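Local coordinates for protein endo alpha-1,4 polygalactosaminidase (Neosartorya fumigata, PDB 6OJ1) that cleaves alpha-1,4-linked galactosamine polymers at internal bonds as an endo-acting glycoside hydrolase and disrupts microbial biofilms, at residues Y85-A88 with G89-E92; N155-G158 with L159-Q163; K100-D103 with S104-G107; D61-L64 with F65-D68. One frame throughout, in Å; residues are numbered along the deposited sequence.

In the fold
Interactions 4 and 1 lie on neighbouring parallel strands of the (beta/alpha)-barrel, 59-63 and 81-87, with centres 13 Å apart. Y85 N meets I62 O at 2.8 Å and Y85 O meets L64 N at 2.9 Å, both probable hydrogen bonds. Both contacts occupy C-terminal strand ends, the side where TIM barrels carry their active sites, and Y85 has a potassium ion about 7 Å from its side chain. R95 pairs with E92 of interaction 1 and D63 of interaction 4. Farther out, interaction 3 packs against interaction 1 (Y91 CD1 to F101 CD1, 3.7 Å), and interaction 2 touches interaction 3 (L159 CG to G107 CA, 3.7 Å), beside a protein-linked glycan.

Interaction 1: residues Y85-A88 with G89-E92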
loop_
_atom_site.group_PDB
_atom_site.type_symbol
_atom_site.label_atom_id
_atom_site.label_comp_id
_atom_site.label_asym_id
_atom_site.label_seq_id
_atom_site.Cartn_x
_atom_site.Cartn_y
_atom_site.Cartn_z
ATOM N N TYR A 85 2.655 5.752 2.139
ATOM C CA TYR A 85 2.112 4.581 2.817
ATOM C C TYR A 85 1.609 4.952 4.211
ATOM O O TYR A 85 2.280 5.669 4.955
ATOM C CB TYR A 85 3.208 3.505 2.921
ATOM C CG TYR A 85 2.871 2.402 3.905
ATOM C CD1 TYR A 85 3.177 2.528 5.261
ATOM C CD2 TYR A 85 2.212 1.256 3.483
ATOM C CE1 TYR A 85 2.826 1.529 6.182
ATOM C CE2 TYR A 85 1.872 0.258 4.382
ATOM C CZ TYR A 85 2.178 0.399 5.733
ATOM O OH TYR A 85 1.822 -0.581 6.640
ATOM N N PHE A 86 0.458 4.407 4.598
ATOM C CA PHE A 86 0.072 4.416 6.001
ATOM C C PHE A 86 -0.883 3.253 6.218
ATOM O O PHE A 86 -1.423 2.691 5.263
ATOM C CB PHE A 86 -0.569 5.744 6.416
ATOM C CG PHE A 86 -1.961 5.974 5.822
ATOM C CD1 PHE A 86 -2.107 6.557 4.566
ATOM C CD2 PHE A 86 -3.110 5.653 6.551
ATOM C CE1 PHE A 86 -3.381 6.777 4.030
ATOM C CE2 PHE A 86 -4.372 5.871 6.024
ATOM C CZ PHE A 86 -4.514 6.447 4.765
ATOM N N SER A 87 -1.044 2.857 7.469
ATOM C CA SER A 87 -1.960 1.766 7.785
ATOM C C SER A 87 -3.332 2.346 8.062
ATOM O O SER A 87 -3.505 3.107 9.018
ATOM C CB SER A 87 -1.488 0.950 8.986
ATOM O OG SER A 87 -2.397 -0.129 9.191
ATOM N N ALA A 88 -4.315 1.972 7.236
ATOM C CA ALA A 88 -5.673 2.428 7.464
ATOM C C ALA A 88 -6.487 1.434 8.291
ATOM O O ALA A 88 -7.459 1.833 8.929
ATOM C CB ALA A 88 -6.360 2.683 6.119
ATOM N N GLY A 89 -6.077 0.170 8.340
ATOM C CA GLY A 89 -6.866 -0.829 9.031
ATOM C C GLY A 89 -6.230 -1.416 10.269
ATOM O O GLY A 89 -6.827 -2.299 10.893
ATOM N N SER A 90 -5.040 -0.940 10.654
ATOM C CA SER A 90 -4.413 -1.403 11.884
ATOM C C SER A 90 -3.962 -0.228 12.741
ATOM O O SER A 90 -3.557 0.829 12.237
ATOM C CB SER A 90 -3.222 -2.340 11.628
ATOM O OG SER A 90 -2.025 -1.611 11.413
ATOM N N TYR A 91 -4.079 -0.434 14.050
ATOM C CA TYR A 91 -3.456 0.420 15.051
ATOM C C TYR A 91 -1.989 0.042 15.202
ATOM O O TYR A 91 -1.676 -1.124 15.444
ATOM C CB TYR A 91 -4.183 0.240 16.381
ATOM C CG TYR A 91 -3.498 0.846 17.584
ATOM C CD1 TYR A 91 -3.663 2.187 17.889
ATOM C CD2 TYR A 91 -2.739 0.067 18.443
ATOM C CE1 TYR A 91 -3.064 2.744 19.002
ATOM C CE2 TYR A 91 -2.139 0.604 19.559
ATOM C CZ TYR A 91 -2.305 1.948 19.833
ATOM O OH TYR A 91 -1.707 2.471 20.947
ATOM N N GLU A 92 -1.098 1.028 15.065
ATOM C CA GLU A 92 0.340 0.865 15.241
ATOM C C GLU A 92 0.752 1.702 16.437
ATOM O O GLU A 92 0.582 2.924 16.411
ATOM C CB GLU A 92 1.107 1.336 14.000
ATOM C CG GLU A 92 0.704 0.654 12.705
ATOM C CD GLU A 92 1.065 1.481 11.484
ATOM O OE1 GLU A 92 0.601 2.630 11.374
ATOM O OE2 GLU A 92 1.823 0.975 10.634
HETATM O O HOH W 1 2.705 -1.099 9.145
HETATM O O HOH W 2 0.485 4.353 9.349
#
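S87 and S90 meet hydroxyl to hydroxyl where the chain leaves (beta/alpha)-barrel strand 81-87 at its C-terminal end, the side on which TIM barrels carry their active sites, and bends into strand 90-92. The two strand segments run at 102° to each other, a sharp corner and not a hairpin. S87 OG lies 2.7 Å from S90 OG, within hydrogen-bonding distance, though the S87 proton has another acceptor in range. With OG anti to the backbone N (chi1 -177°), the S87 hydroxyl projects past its own carbonyl carbon towards S90. From the far end of the turn E92 folds back over the same serine. S87 CB is equidistant from E92 CD and OE1 (3.6 Å to each) and only slightly farther from OE2, which puts the methylene over the flat face of the carboxylate.

Two waters extend this first shell. One donates to Y85 OH and to E92 OE2, 2.7 Å from each, and lies in the plane of the tyrosine ring at its edge. The other accepts from S87 N at 2.8 Å and donates to E92 OE1, so each carboxylate oxygen is tied through water to strand 81-87. Further out, R95 NE forms a salt bridge with E92 OE1, and D148 OD2 hydrogen-bonds Y85 OH. Each serine hydroxyl has a second partner: N149 ND2 bonds S87 OG, and E116 OE1 bonds S90 OG.

Interaction 2: residues N155-G158 with L159-Q163; sequences NDNG and LDLTQ
N157 turns its carboxamide inward against L159 and L161, and one oxygen organises the turn. OD1 accepts from L159 N at 2.7 Å and from L161 N at 3.1 Å; the second bond is nearly straight (173°). The two donors approach from opposite faces of the amide plane, each tilted about a third of a right angle out of it, so the oxygen is gripped between them. The bond to the residue two ahead makes an Asx turn, and the bond to L161 N closes the next bend over the same acceptor.

The N157 and L161 side chains cross obliquely, with L161 CG 3.5 Å from OD1 and L161 CD1 3.9 Å from N157 CG. A first torsion of 58° sets N157 CG between its own N and carbonyl carbon, which bends the amide forward. On the other end of the amide, ND2 donates to N155 O at 3.0 Å and to a water, 2.9 Å away, that in turn donates to L161 O. G158, at positive phi, carries the chain round the bend.

The turn lies on the surface between barrel strand 144-148 and helix 163-179, which T162 caps; N157 and N155 lean on W118 of strand 116-119.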
loop_
_atom_site.group_PDB
_atom_site.type_symbol
_atom_site.label_atom_id
_atom_site.label_comp_id
_atom_site.label_asym_id
_atom_site.label_seq_id
_atom_site.Cartn_x
_atom_site.Cartn_y
_atom_site.Cartn_z
ATOM N N ASN A 155 -8.972 -12.086 8.117
ATOM C CA ASN A 155 -8.052 -12.323 9.221
ATOM C C ASN A 155 -8.835 -12.428 10.520
ATOM O O ASN A 155 -10.006 -12.055 10.594
ATOM C CB ASN A 155 -7.034 -11.200 9.326
ATOM C CG ASN A 155 -6.052 -11.206 8.177
ATOM O OD1 ASN A 155 -5.109 -11.992 8.164
ATOM N ND2 ASN A 155 -6.266 -10.329 7.209
ATOM N N ASP A 156 -8.163 -12.920 11.559
ATOM C CA ASP A 156 -8.753 -13.013 12.895
ATOM C C ASP A 156 -8.723 -11.610 13.500
ATOM O O ASP A 156 -7.791 -11.224 14.210
ATOM C CB ASP A 156 -7.993 -14.042 13.732
ATOM C CG ASP A 156 -8.517 -14.163 15.155
ATOM O OD1 ASP A 156 -9.539 -13.529 15.491
ATOM O OD2 ASP A 156 -7.888 -14.900 15.950
ATOM N N ASN A 157 -9.754 -10.823 13.190
ATOM C CA ASN A 157 -9.766 -9.413 13.553
ATOM C C ASN A 157 -10.488 -9.159 14.866
ATOM O O ASN A 157 -10.278 -8.107 15.483
ATOM C CB ASN A 157 -10.415 -8.578 12.434
ATOM C CG ASN A 157 -11.842 -9.019 12.114
ATOM O OD1 ASN A 157 -12.788 -8.557 12.739
ATOM N ND2 ASN A 157 -11.995 -9.926 11.140
ATOM N N GLY A 158 -11.328 -10.099 15.300
ATOM C CA GLY A 158 -12.056 -9.951 16.537
ATOM C C GLY A 158 -13.126 -8.890 16.528
ATOM O O GLY A 158 -13.638 -8.544 17.596
ATOM N N LEU A 159 -13.478 -8.351 15.359
ATOM C CA LEU A 159 -14.483 -7.297 15.258
ATOM C C LEU A 159 -15.593 -7.631 14.270
ATOM O O LEU A 159 -16.350 -6.727 13.893
ATOM C CB LEU A 159 -13.846 -5.971 14.836
ATOM C CG LEU A 159 -12.741 -5.444 15.749
ATOM C CD1 LEU A 159 -11.934 -4.373 15.031
ATOM C CD2 LEU A 159 -13.361 -4.905 17.033
ATOM N N ASP A 160 -15.677 -8.882 13.818
ATOM C CA ASP A 160 -16.645 -9.312 12.805
ATOM C C ASP A 160 -16.616 -8.405 11.574
ATOM O O ASP A 160 -17.650 -8.080 10.983
ATOM C CB ASP A 160 -18.054 -9.404 13.400
ATOM C CG ASP A 160 -18.219 -10.591 14.339
ATOM O OD1 ASP A 160 -17.392 -11.529 14.294
ATOM O OD2 ASP A 160 -19.191 -10.597 15.120
ATOM N N LEU A 161 -15.412 -8.003 11.172
ATOM C CA LEU A 161 -15.248 -7.233 9.945
ATOM C C LEU A 161 -15.638 -8.051 8.719
ATOM O O LEU A 161 -15.364 -9.253 8.631
ATOM C CB LEU A 161 -13.792 -6.767 9.810
ATOM C CG LEU A 161 -13.297 -5.727 10.813
ATOM C CD1 LEU A 161 -11.839 -5.424 10.517
ATOM C CD2 LEU A 161 -14.147 -4.445 10.782
ATOM N N THR A 162 -16.268 -7.386 7.753
ATOM C CA THR A 162 -16.773 -8.033 6.551
ATOM C C THR A 162 -16.189 -7.382 5.300
ATOM O O THR A 162 -15.634 -6.282 5.335
ATOM C CB THR A 162 -18.303 -7.943 6.472
ATOM O OG1 THR A 162 -18.669 -6.562 6.338
ATOM C CG2 THR A 162 -18.960 -8.551 7.714
ATOM N N GLN A 163 -16.396 -8.056 4.167
ATOM C CA GLN A 163 -16.025 -7.467 2.885
ATOM C C GLN A 163 -16.760 -6.155 2.637
ATOM O O GLN A 163 -16.157 -5.181 2.170
ATOM C CB GLN A 163 -16.290 -8.469 1.766
ATOM C CG GLN A 163 -15.347 -9.664 1.814
ATOM C CD GLN A 163 -15.475 -10.555 0.601
ATOM O OE1 GLN A 163 -15.999 -10.143 -0.435
ATOM N NE2 GLN A 163 -15.022 -11.792 0.728
HETATM O O HOH W 3 -14.567 -11.092 10.473
#

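Interaction 3: residues K100-D103 with S104-G107. With EDO (1,2-ethanediol), chain G.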
loop_
_atom_site.group_PDB
_atom_site.type_symbol
_atom_site.label_atom_id
_atom_site.label_comp_id
_atom_site.label_asym_id
_atom_site.label_seq_id
_atom_site.Cartn_x
_atom_site.Cartn_y
_atom_site.Cartn_z
ATOM N N LYS A 100 -5.002 9.066 19.641
ATOM C CA LYS A 100 -6.344 9.410 19.175
ATOM C C LYS A 100 -7.288 8.222 19.224
ATOM O O LYS A 100 -8.513 8.410 19.309
ATOM C CB LYS A 100 -6.295 9.937 17.744
ATOM C CG LYS A 100 -5.523 11.264 17.596
ATOM C CD LYS A 100 -5.449 11.672 16.116
ATOM C CE LYS A 100 -4.819 13.058 15.930
ATOM N NZ LYS A 100 -4.751 13.433 14.478
ATOM N N PHE A 101 -6.751 7.003 19.111
ATOM C CA PHE A 101 -7.594 5.814 19.039
ATOM C C PHE A 101 -8.222 5.493 20.392
ATOM O O PHE A 101 -7.581 5.613 21.442
ATOM C CB PHE A 101 -6.778 4.616 18.554
ATOM C CG PHE A 101 -6.303 4.740 17.144
ATOM C CD1 PHE A 101 -5.121 5.401 16.850
ATOM C CD2 PHE A 101 -7.041 4.182 16.106
ATOM C CE1 PHE A 101 -4.686 5.515 15.531
ATOM C CE2 PHE A 101 -6.615 4.289 14.787
ATOM C CZ PHE A 101 -5.436 4.953 14.501
ATOM N N LYS A 102 -9.486 5.076 20.362
ATOM C CA LYS A 102 -10.191 4.682 21.573
ATOM C C LYS A 102 -10.083 3.179 21.776
ATOM O O LYS A 102 -9.859 2.423 20.828
ATOM C CB LYS A 102 -11.670 5.090 21.507
ATOM C CG LYS A 102 -11.899 6.603 21.396
ATOM C CD LYS A 102 -13.398 6.868 21.143
ATOM C CE LYS A 102 -13.730 8.356 21.102
ATOM N NZ LYS A 102 -15.212 8.548 21.004
ATOM N N ASP A 103 -10.291 2.749 23.026
ATOM C CA ASP A 103 -10.290 1.320 23.322
ATOM C C ASP A 103 -11.280 0.581 22.435
ATOM O O ASP A 103 -10.980 -0.506 21.928
ATOM C CB ASP A 103 -10.591 1.072 24.806
ATOM C CG ASP A 103 -11.981 1.558 25.236
ATOM O OD1 ASP A 103 -12.584 2.388 24.525
ATOM O OD2 ASP A 103 -12.464 1.108 26.301
ATOM N N SER A 104 -12.443 1.187 22.182
ATOM C CA SER A 104 -13.469 0.553 21.361
ATOM C C SER A 104 -13.111 0.515 19.880
ATOM O O SER A 104 -13.797 -0.173 19.120
ATOM C CB SER A 104 -14.809 1.274 21.566
ATOM O OG SER A 104 -14.648 2.674 21.366
ATOM N N ASP A 105 -12.061 1.213 19.445
ATOM C CA ASP A 105 -11.628 1.113 18.060
ATOM C C ASP A 105 -10.803 -0.136 17.786
ATOM O O ASP A 105 -10.600 -0.473 16.618
ATOM C CB ASP A 105 -10.779 2.327 17.653
ATOM C CG ASP A 105 -11.568 3.621 17.647
ATOM O OD1 ASP A 105 -12.776 3.573 17.343
ATOM O OD2 ASP A 105 -10.982 4.679 17.953
ATOM N N LEU A 106 -10.338 -0.830 18.819
ATOM C CA LEU A 106 -9.285 -1.827 18.666
ATOM C C LEU A 106 -9.842 -3.240 18.743
ATOM O O LEU A 106 -10.639 -3.554 19.629
ATOM C CB LEU A 106 -8.209 -1.656 19.746
ATOM C CG LEU A 106 -7.524 -0.294 19.896
ATOM C CD1 LEU A 106 -6.277 -0.399 20.775
ATOM C CD2 LEU A 106 -7.178 0.303 18.546
ATOM N N GLY A 107 -9.383 -4.093 17.822
ATOM C CA GLY A 107 -9.666 -5.521 17.849
ATOM C C GLY A 107 -8.453 -6.354 18.240
ATOM O O GLY A 107 -7.657 -5.942 19.090
HETATM C C1 EDO G . -1.781 13.626 12.324
HETATM O O1 EDO G . -0.925 13.122 13.352
HETATM C C2 EDO G . -2.519 12.450 11.713
HETATM O O2 EDO G . -3.420 11.890 12.679
HETATM O O HOH W 4 -14.943 3.700 24.065
#
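A short 3-10 turn feeds the edge strand 106-109, and K102 and D105 close it from both directions. The backbone bond runs forward from K102: D105 N donates to K102 O at 2.9 Å. One step on, L106 N donates to D103 O at 3.2 Å, so two overlapping four-residue turns follow each other. The D105 side chain answers in reverse, with OD2 accepting from K102 N at 2.9 Å along an almost linear path (170°). The N-H comes from above the carboxylate plane, and the first torsion of D105 (-66°), with CG opposite its carbonyl carbon, turns the acid back to the K102 N-H. K102 CB rests 3.6 Å from the same oxygen, but the extended lysine carries NZ away, leaving the two charges 6.5 Å apart.

Outside the turn, S123 OG bonds D105 OD1 and N125 ND2 bonds D105 OD2, so the carboxylate joins the turn to the start of helix 124-140. On the solvent side D103 OD1 bends round to S104 N in a weak bond, and a water bridges D103 OD1 to S104 OG. L106 packs against F101, its CD2 4.3 Å from F101 CB. K100 NZ points elsewhere, bonding O2 of a 1,2-ethanediol, probably from the crystallisation liquor, at 2.7 Å and forming a salt bridge with D132.

The pattern of consecutive i+3 backbone bonds is that of a 3-10 turn whose closing aspartate returns its carboxylate to the N-H three residues earlier, here at the entrance to a beta strand.

Interaction 4: residues D61-L64 with F65-D68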
loop_
_atom_site.group_PDB
_atom_site.type_symbol
_atom_site.label_atom_id
_atom_site.label_comp_id
_atom_site.label_asym_id
_atom_site.label_seq_id
_atom_site.Cartn_x
_atom_site.Cartn_y
_atom_site.Cartn_z
ATOM N N ASP A 61 7.268 4.669 -3.078
ATOM C CA ASP A 61 6.253 4.464 -2.042
ATOM C C ASP A 61 7.007 4.460 -0.709
ATOM O O ASP A 61 7.850 3.586 -0.468
ATOM C CB ASP A 61 5.504 3.153 -2.298
ATOM C CG ASP A 61 4.365 2.899 -1.323
ATOM O OD1 ASP A 61 4.180 3.658 -0.351
ATOM O OD2 ASP A 61 3.635 1.908 -1.554
ATOM N N ILE A 62 6.740 5.460 0.136
ATOM C CA ILE A 62 7.488 5.644 1.378
ATOM C C ILE A 62 6.518 5.959 2.514
ATOM O O ILE A 62 5.368 6.356 2.297
ATOM C CB ILE A 62 8.543 6.760 1.261
ATOM C CG1 ILE A 62 7.858 8.100 0.952
ATOM C CG2 ILE A 62 9.576 6.426 0.157
ATOM C CD1 ILE A 62 8.834 9.287 0.807
ATOM N N ASP A 63 7.005 5.791 3.741
ATOM C CA ASP A 63 6.149 5.958 4.914
ATOM C C ASP A 63 5.696 7.406 5.097
ATOM O O ASP A 63 6.499 8.342 5.034
ATOM C CB ASP A 63 6.880 5.465 6.163
ATOM C CG ASP A 63 5.984 5.478 7.386
ATOM O OD1 ASP A 63 5.252 4.479 7.599
ATOM O OD2 ASP A 63 5.982 6.505 8.102
ATOM N N LEU A 64 4.389 7.581 5.339
ATOM C CA LEU A 64 3.801 8.906 5.509
ATOM C C LEU A 64 4.399 9.661 6.692
ATOM O O LEU A 64 4.630 10.874 6.612
ATOM C CB LEU A 64 2.282 8.763 5.701
ATOM C CG LEU A 64 1.546 10.031 6.139
ATOM C CD1 LEU A 64 1.663 11.110 5.083
ATOM C CD2 LEU A 64 0.088 9.668 6.415
ATOM N N PHE A 65 4.595 8.982 7.819
ATOM C CA PHE A 65 4.920 9.696 9.048
ATOM C C PHE A 65 6.393 10.053 9.129
ATOM O O PHE A 65 6.734 11.171 9.525
ATOM C CB PHE A 65 4.552 8.854 10.268
ATOM C CG PHE A 65 3.086 8.857 10.600
ATOM C CD1 PHE A 65 2.531 9.895 11.345
ATOM C CD2 PHE A 65 2.277 7.808 10.212
ATOM C CE1 PHE A 65 1.184 9.893 11.680
ATOM C CE2 PHE A 65 0.914 7.795 10.544
ATOM C CZ PHE A 65 0.370 8.845 11.274
ATOM N N ILE A 66 7.279 9.124 8.762
ATOM C CA ILE A 66 8.691 9.307 9.093
ATOM C C ILE A 66 9.463 10.038 8.012
ATOM O O ILE A 66 10.656 10.316 8.202
ATOM C CB ILE A 66 9.339 7.950 9.428
ATOM C CG1 ILE A 66 9.402 7.051 8.202
ATOM C CG2 ILE A 66 8.555 7.265 10.535
ATOM C CD1 ILE A 66 9.835 5.631 8.540
ATOM N N ASN A 67 8.822 10.393 6.902
ATOM C CA ASN A 67 9.461 11.172 5.848
ATOM C C ASN A 67 8.957 12.608 5.852
ATOM O O ASN A 67 7.757 12.848 5.982
ATOM C CB ASN A 67 9.191 10.534 4.499
ATOM C CG ASN A 67 9.990 9.283 4.321
ATOM O OD1 ASN A 67 11.202 9.356 4.107
ATOM N ND2 ASN A 67 9.339 8.132 4.437
ATOM N N ASP A 68 9.867 13.561 5.698
ATOM C CA ASP A 68 9.465 14.955 5.780
ATOM C C ASP A 68 9.154 15.538 4.400
ATOM O O ASP A 68 9.416 14.939 3.348
ATOM C CB ASP A 68 10.522 15.789 6.517
ATOM C CG ASP A 68 11.885 15.799 5.829
ATOM O OD1 ASP A 68 12.039 15.232 4.727
ATOM O OD2 ASP A 68 12.818 16.391 6.416
HETATM O O HOH W 5 9.995 5.351 4.432
#
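F65 begins the turn that follows barrel strand 59-63 by giving its N-H to D63 OD2 at 2.9 Å. This closes an Asx turn, although the donor stands above the carboxylate plane and the bond is bent (130°). The ring leaves towards R133 and M136 of helix 124-140. I66 N reaches D63 OD2 at 3.0 Å on the lone pair facing away from OD1. D63 CG, anti to the backbone N (chi1 -174°), carries the carboxylate past its own carbonyl to both N-H groups. The I66 side chain crosses that of D63 at about a right angle, with CG1 3.6 Å from D63 CB.

N67 returns to the strand. Its ND2 donates to D63 O at 2.9 Å, nearly straight (173°) and lying both in its own amide plane and on a carbonyl lone pair. A water 2.9 Å from ND2 also takes the N-H of D63, and I62 CD1 packs 3.7 Å from N67 CG. N67 OD1 accepts from L50 N. D68 ends the turn as the N-cap of helix 69-77.

Two backbone donors fix OD2, and R95 forms a salt bridge with OD1; with both oxygens engaged, rotation of the D63 carboxylate should be strongly restricted.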